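Local coordinates for protein aminotransferase class-III (PDB 5GHG) that probably transfers amino groups between amines and carbonyl compounds as a pyridoxal-phosphate-dependent omega-transaminase, here holding its cofactor in the pyridoxamine form, at residues L179-P184 / D205-L210; F199-A204 / W241-A246. The protein carries 1 engineered substitution. All coordinates share one frame; numbering follows the deposited sequence.

Interaction 1. Residues L179-P184 / D205-L210; sequences LHTGCP and DELEQL
Leu210 sets its CD2 methyl against the CB of Thr181, 4.1 Å away. With CG anti to the backbone N (chi1 179°), the isobutyl group is thrown toward the strand. The same methyl also sits 4.3 Å from the CB of Leu179. Two residues back along the strand, Leu179 faces the helix as Thr181 does, so Leu210 CD2 bears on two successive residues of one strand face, while His180 between them points the other way. Leucine suits the helix position, being long enough for one methyl to touch both strand residues.

The hydroxyl of Thr181 lies beside the helix backbone, its OG1 4.1 Å from the CA of Leu207, and makes no hydrogen bond across the contact. A beta-branched residue such as threonine is at home in an extended strand.

Strand 178-181 is an edge of the seven-stranded sheet of the fold type I large domain. From it the chain passes through helix 196-214 to strand 219-224, parallel to it with strand 143-147 in between, forming a beta-alpha-beta crossover. The helix packs back nearly antiparallel to its strand, at 155° and with axes 9.5 Å apart.

Leu207 turns past Thr181 and packs on Phe222 of strand 219-224, which Thr181 also touches. Glu206 also points toward the 179-184 segment without bonding to it; its OE1 is taken by a salt bridge with Arg202, one turn earlier on the same helix.

Interaction 2. Residues F199-A204 / W241-A246; sequences FATRLA and WEKVQA
The helical turns that bring Ala200, Thr201 and Ala204 against Lys243 and Val244 run in nearly the same direction, with a signed crossing angle of -21° and segment axes 8.8 Å apart. The backbones draw closest at Ala204 and Val244, whose CA atoms are 5.2 Å apart. Alanine suits such a close approach, since a single methyl is small enough to let the backbones come this near: CB of Ala204 rests 3.8 Å from CB of Lys243 and 4.3 Å from the backbone N of Val244.

From that point Lys243 lays its chain over the other helix. Its CG is anti to the carbonyl carbon (chi1 -60°), and the extended chain beyond it carries CD past the turn at Ala200 and Thr201, 4.1 Å from the backbone C of Ala200. Its methylenes thus lie along the backbone of that turn before the ammonium group reaches the partly exposed edge. There NZ donates a hydrogen bond of 2.8 Å to OG1 of Thr201. Thr201 offers this oxygen although its CB points away overall, because OG1 is set beside its own backbone N (chi1 -70°). NZ gives a second hydrogen bond to Thr239 OG1 and a weak one to Glu197 O. A methionine in place of Lys243 would probably leave the Thr201 hydroxyl without its donor from the other helix, and Thr239 OG1 without its partner.

Both helices belong to the layer covering one face of the large-domain sheet. Ala204 also packs on Val247 and Leu203 on Tyr240, both of helix 240-250, while beneath that helix Val244 and Trp241 rest on Phe222 of strand 219-224, and Trp241 reaches Leu255 of strand 254-258.

Helix 196-214 serves both contacts, showing one side to the edge strand 178-181 in interaction 1 and another to helix 240-250 in interaction 2. Their centres lie 9 Å apart, and they join directly where Leu207 CD2 meets Val244 CG1 at 3.7 Å and where Phe199 and Leu203 pack on Pro184. Interaction 1 is a surface contact of strand against helix, made by leucine and threonine side chains in van der Waals contact, without a hydrogen bond. Interaction 2 is more buried, pairs two helices, and adds a lysine-threonine bond to its alanine packing. Strand 254-258 ends in Asp258 and strand 219-224 is followed directly by Glu225, both of the cofactor pocket.

Interaction 1. Residues L179-P184 / D205-L210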
loop_
_atom_site.group_PDB
_atom_site.type_symbol
_atom_site.label_atom_id
_atom_site.label_comp_id
_atom_site.label_asym_id
_atom_site.label_seq_id
_atom_site.Cartn_x
_atom_site.Cartn_y
_atom_site.Cartn_z
ATOM N N LEU B 179 18.278 12.291 -2.367
ATOM C CA LEU B 179 19.285 12.602 -3.365
ATOM C C LEU B 179 19.425 11.425 -4.321
ATOM O O LEU B 179 19.174 10.275 -3.936
ATOM C CB LEU B 179 20.628 12.879 -2.687
ATOM C CG LEU B 179 20.589 13.804 -1.472
ATOM C CD1 LEU B 179 21.942 13.866 -0.788
ATOM C CD2 LEU B 179 20.115 15.188 -1.865
ATOM N N HIS B 180 19.817 11.702 -5.560
ATOM C CA HIS B 180 20.068 10.647 -6.543
ATOM C C HIS B 180 21.465 10.778 -7.116
ATOM O O HIS B 180 21.824 11.824 -7.634
ATOM C CB HIS B 180 19.048 10.655 -7.693
ATOM C CG HIS B 180 17.655 10.370 -7.251
ATOM N ND1 HIS B 180 16.841 11.347 -6.731
ATOM C CD2 HIS B 180 16.936 9.222 -7.226
ATOM C CE1 HIS B 180 15.670 10.814 -6.400
ATOM N NE2 HIS B 180 15.701 9.527 -6.700
ATOM N N THR B 181 22.229 9.702 -7.038
ATOM C CA THR B 181 23.540 9.617 -7.673
ATOM C C THR B 181 23.375 8.828 -8.971
ATOM O O THR B 181 22.253 8.548 -9.406
ATOM C CB THR B 181 24.551 9.024 -6.679
ATOM O OG1 THR B 181 25.881 9.186 -7.193
ATOM C CG2 THR B 181 24.264 7.550 -6.374
ATOM N N GLY B 182 24.476 8.478 -9.619
ATOM C CA GLY B 182 24.394 8.009 -10.989
ATOM C C GLY B 182 23.860 6.589 -11.141
ATOM O O GLY B 182 23.932 5.744 -10.244
ATOM N N CYS B 183 23.331 6.320 -12.334
ATOM C CA CYS B 183 22.908 4.965 -12.700
ATOM C C CYS B 183 24.127 4.134 -13.118
ATOM O O CYS B 183 24.861 4.550 -14.016
ATOM C CB CYS B 183 21.911 5.002 -13.848
ATOM S SG CYS B 183 21.448 3.343 -14.396
ATOM N N PRO B 184 24.344 2.929 -12.521
ATOM C CA PRO B 184 25.509 2.105 -12.888
ATOM C C PRO B 184 25.288 1.269 -14.139
ATOM O O PRO B 184 25.404 0.046 -14.123
ATOM C CB PRO B 184 25.726 1.251 -11.628
ATOM C CG PRO B 184 24.383 1.124 -11.024
ATOM C CD PRO B 184 23.600 2.360 -11.379
ATOM N N ASP B 205 33.520 7.332 -6.822
ATOM C CA ASP B 205 34.074 8.671 -6.600
ATOM C C ASP B 205 32.984 9.734 -6.639
ATOM O O ASP B 205 32.986 10.666 -5.832
ATOM C CB ASP B 205 35.129 9.000 -7.649
ATOM C CG ASP B 205 36.420 8.224 -7.455
ATOM O OD1 ASP B 205 36.592 7.585 -6.398
ATOM O OD2 ASP B 205 37.259 8.249 -8.388
ATOM N N GLU B 206 32.063 9.634 -7.592
ATOM C CA GLU B 206 30.964 10.578 -7.656
ATOM C C GLU B 206 30.054 10.447 -6.436
ATOM O O GLU B 206 29.539 11.447 -5.935
ATOM C CB GLU B 206 30.177 10.382 -8.960
ATOM C CG GLU B 206 31.004 10.807 -10.180
ATOM C CD GLU B 206 30.327 10.481 -11.506
ATOM O OE1 GLU B 206 30.885 10.869 -12.561
ATOM O OE2 GLU B 206 29.256 9.820 -11.488
ATOM N N LEU B 207 29.851 9.219 -5.955
ATOM C CA LEU B 207 29.116 9.030 -4.708
ATOM C C LEU B 207 29.825 9.728 -3.541
ATOM O O LEU B 207 29.201 10.442 -2.755
ATOM C CB LEU B 207 28.950 7.539 -4.419
ATOM C CG LEU B 207 28.378 7.157 -3.051
ATOM C CD1 LEU B 207 26.976 7.756 -2.837
ATOM C CD2 LEU B 207 28.337 5.661 -2.920
ATOM N N GLU B 208 31.135 9.532 -3.426
ATOM C CA GLU B 208 31.868 10.168 -2.331
ATOM C C GLU B 208 31.852 11.686 -2.461
ATOM O O GLU B 208 31.731 12.398 -1.450
ATOM C CB GLU B 208 33.295 9.643 -2.255
ATOM C CG GLU B 208 34.135 10.288 -1.141
ATOM C CD GLU B 208 35.389 9.483 -0.822
ATOM O OE1 GLU B 208 35.902 8.792 -1.727
ATOM O OE2 GLU B 208 35.851 9.542 0.332
ATOM N N GLN B 209 31.930 12.197 -3.695
ATOM C CA GLN B 209 31.848 13.636 -3.911
ATOM C C GLN B 209 30.499 14.191 -3.482
ATOM O O GLN B 209 30.421 15.287 -2.916
ATOM C CB GLN B 209 32.116 13.984 -5.386
ATOM C CG GLN B 209 33.563 13.753 -5.785
ATOM C CD GLN B 209 33.730 13.685 -7.298
ATOM O OE1 GLN B 209 32.928 14.246 -8.058
ATOM N NE2 GLN B 209 34.755 13.003 -7.738
ATOM N N LEU B 210 29.423 13.463 -3.767
ATOM C CA LEU B 210 28.101 13.866 -3.296
ATOM C C LEU B 210 28.051 13.892 -1.760
ATOM O O LEU B 210 27.565 14.860 -1.158
ATOM C CB LEU B 210 27.027 12.927 -3.854
ATOM C CG LEU B 210 25.582 13.200 -3.431
ATOM C CD1 LEU B 210 25.132 14.590 -3.811
ATOM C CD2 LEU B 210 24.617 12.177 -4.032
#

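Interaction 2. Residues F199-A204 / W241-A246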
loop_
_atom_site.group_PDB
_atom_site.type_symbol
_atom_site.label_atom_id
_atom_site.label_comp_id
_atom_site.label_asym_id
_atom_site.label_seq_id
_atom_site.Cartn_x
_atom_site.Cartn_y
_atom_site.Cartn_z
ATOM N N PHE B 199 34.707 2.631 -14.829
ATOM C CA PHE B 199 33.384 3.216 -14.648
ATOM C C PHE B 199 32.886 2.996 -13.211
ATOM O O PHE B 199 32.309 3.892 -12.607
ATOM C CB PHE B 199 32.441 2.589 -15.681
ATOM C CG PHE B 199 31.008 2.956 -15.524
ATOM C CD1 PHE B 199 30.596 4.286 -15.615
ATOM C CD2 PHE B 199 30.047 1.969 -15.335
ATOM C CE1 PHE B 199 29.258 4.610 -15.500
ATOM C CE2 PHE B 199 28.706 2.306 -15.220
ATOM C CZ PHE B 199 28.318 3.609 -15.303
ATOM N N ALA B 200 33.141 1.817 -12.656
ATOM C CA ALA B 200 32.773 1.554 -11.271
ATOM C C ALA B 200 33.538 2.460 -10.318
ATOM O O ALA B 200 32.971 3.007 -9.357
ATOM C CB ALA B 200 33.015 0.094 -10.936
ATOM N N THR B 201 34.831 2.627 -10.560
ATOM C CA THR B 201 35.614 3.566 -9.769
ATOM C C THR B 201 35.038 4.970 -9.865
ATOM O O THR B 201 34.899 5.668 -8.848
ATOM C CB THR B 201 37.080 3.527 -10.221
ATOM O OG1 THR B 201 37.653 2.284 -9.834
ATOM C CG2 THR B 201 37.886 4.678 -9.603
ATOM N N ARG B 202 34.687 5.414 -11.076
ATOM C CA ARG B 202 34.139 6.754 -11.218
ATOM C C ARG B 202 32.804 6.895 -10.467
ATOM O O ARG B 202 32.532 7.947 -9.878
ATOM C CB ARG B 202 33.952 7.125 -12.693
ATOM C CG ARG B 202 33.218 8.444 -12.872
ATOM C CD ARG B 202 33.357 9.041 -14.273
ATOM N NE ARG B 202 32.713 8.229 -15.311
ATOM C CZ ARG B 202 31.451 8.347 -15.690
ATOM N NH1 ARG B 202 30.972 7.582 -16.676
ATOM N NH2 ARG B 202 30.657 9.222 -15.088
ATOM N N LEU B 203 31.960 5.863 -10.495
ATOM C CA LEU B 203 30.686 5.949 -9.788
ATOM C C LEU B 203 30.890 6.060 -8.276
ATOM O O LEU B 203 30.191 6.826 -7.603
ATOM C CB LEU B 203 29.805 4.726 -10.100
ATOM C CG LEU B 203 29.217 4.634 -11.504
ATOM C CD1 LEU B 203 28.827 3.204 -11.827
ATOM C CD2 LEU B 203 28.031 5.548 -11.634
ATOM N N ALA B 204 31.825 5.294 -7.724
ATOM C CA ALA B 204 32.107 5.400 -6.295
ATOM C C ALA B 204 32.690 6.775 -5.942
ATOM O O ALA B 204 32.388 7.320 -4.875
ATOM C CB ALA B 204 33.051 4.290 -5.839
ATOM N N TRP B 241 29.821 -2.756 -6.365
ATOM C CA TRP B 241 29.301 -2.868 -5.013
ATOM C C TRP B 241 30.408 -2.888 -3.965
ATOM O O TRP B 241 30.226 -2.379 -2.851
ATOM C CB TRP B 241 28.378 -4.079 -4.886
ATOM C CG TRP B 241 26.973 -3.746 -5.347
ATOM C CD1 TRP B 241 26.315 -4.242 -6.433
ATOM C CD2 TRP B 241 26.081 -2.801 -4.738
ATOM N NE1 TRP B 241 25.065 -3.680 -6.531
ATOM C CE2 TRP B 241 24.899 -2.790 -5.502
ATOM C CE3 TRP B 241 26.171 -1.969 -3.621
ATOM C CZ2 TRP B 241 23.796 -1.982 -5.175
ATOM C CZ3 TRP B 241 25.057 -1.167 -3.292
ATOM C CH2 TRP B 241 23.910 -1.176 -4.073
ATOM N N GLU B 242 31.568 -3.444 -4.304
ATOM C CA GLU B 242 32.704 -3.400 -3.388
ATOM C C GLU B 242 33.169 -1.959 -3.167
ATOM O O GLU B 242 33.351 -1.521 -2.033
ATOM C CB GLU B 242 33.846 -4.264 -3.920
ATOM C CG GLU B 242 35.124 -4.150 -3.137
ATOM C CD GLU B 242 36.303 -4.858 -3.808
ATOM O OE1 GLU B 242 37.458 -4.558 -3.446
ATOM O OE2 GLU B 242 36.075 -5.714 -4.687
ATOM N N LYS B 243 33.330 -1.205 -4.253
ATOM C CA LYS B 243 33.788 0.172 -4.137
ATOM C C LYS B 243 32.750 1.063 -3.486
ATOM O O LYS B 243 33.098 1.942 -2.690
ATOM C CB LYS B 243 34.203 0.702 -5.507
ATOM C CG LYS B 243 35.334 -0.105 -6.136
ATOM C CD LYS B 243 35.583 0.254 -7.604
ATOM C CE LYS B 243 36.851 -0.465 -8.123
ATOM N NZ LYS B 243 36.969 -0.439 -9.607
ATOM N N VAL B 244 31.463 0.852 -3.788
ATOM C CA VAL B 244 30.416 1.646 -3.138
ATOM C C VAL B 244 30.417 1.386 -1.630
ATOM O O VAL B 244 30.357 2.330 -0.818
ATOM C CB VAL B 244 29.037 1.371 -3.766
ATOM C CG1 VAL B 244 27.896 1.940 -2.886
ATOM C CG2 VAL B 244 28.972 1.990 -5.150
ATOM N N GLN B 245 30.490 0.123 -1.236
ATOM C CA GLN B 245 30.430 -0.207 0.188
ATOM C C GLN B 245 31.627 0.371 0.953
ATOM O O GLN B 245 31.477 0.803 2.101
ATOM C CB GLN B 245 30.321 -1.719 0.381
ATOM C CG GLN B 245 28.942 -2.262 0.007
ATOM C CD GLN B 245 28.814 -3.749 0.158
ATOM O OE1 GLN B 245 28.254 -4.236 1.148
ATOM N NE2 GLN B 245 29.325 -4.497 -0.816
ATOM N N ALA B 246 32.791 0.427 0.317
ATOM C CA ALA B 246 33.952 1.064 0.945
ATOM C C ALA B 246 33.672 2.533 1.258
ATOM O O ALA B 246 34.026 3.017 2.341
ATOM C CB ALA B 246 35.181 0.939 0.042
#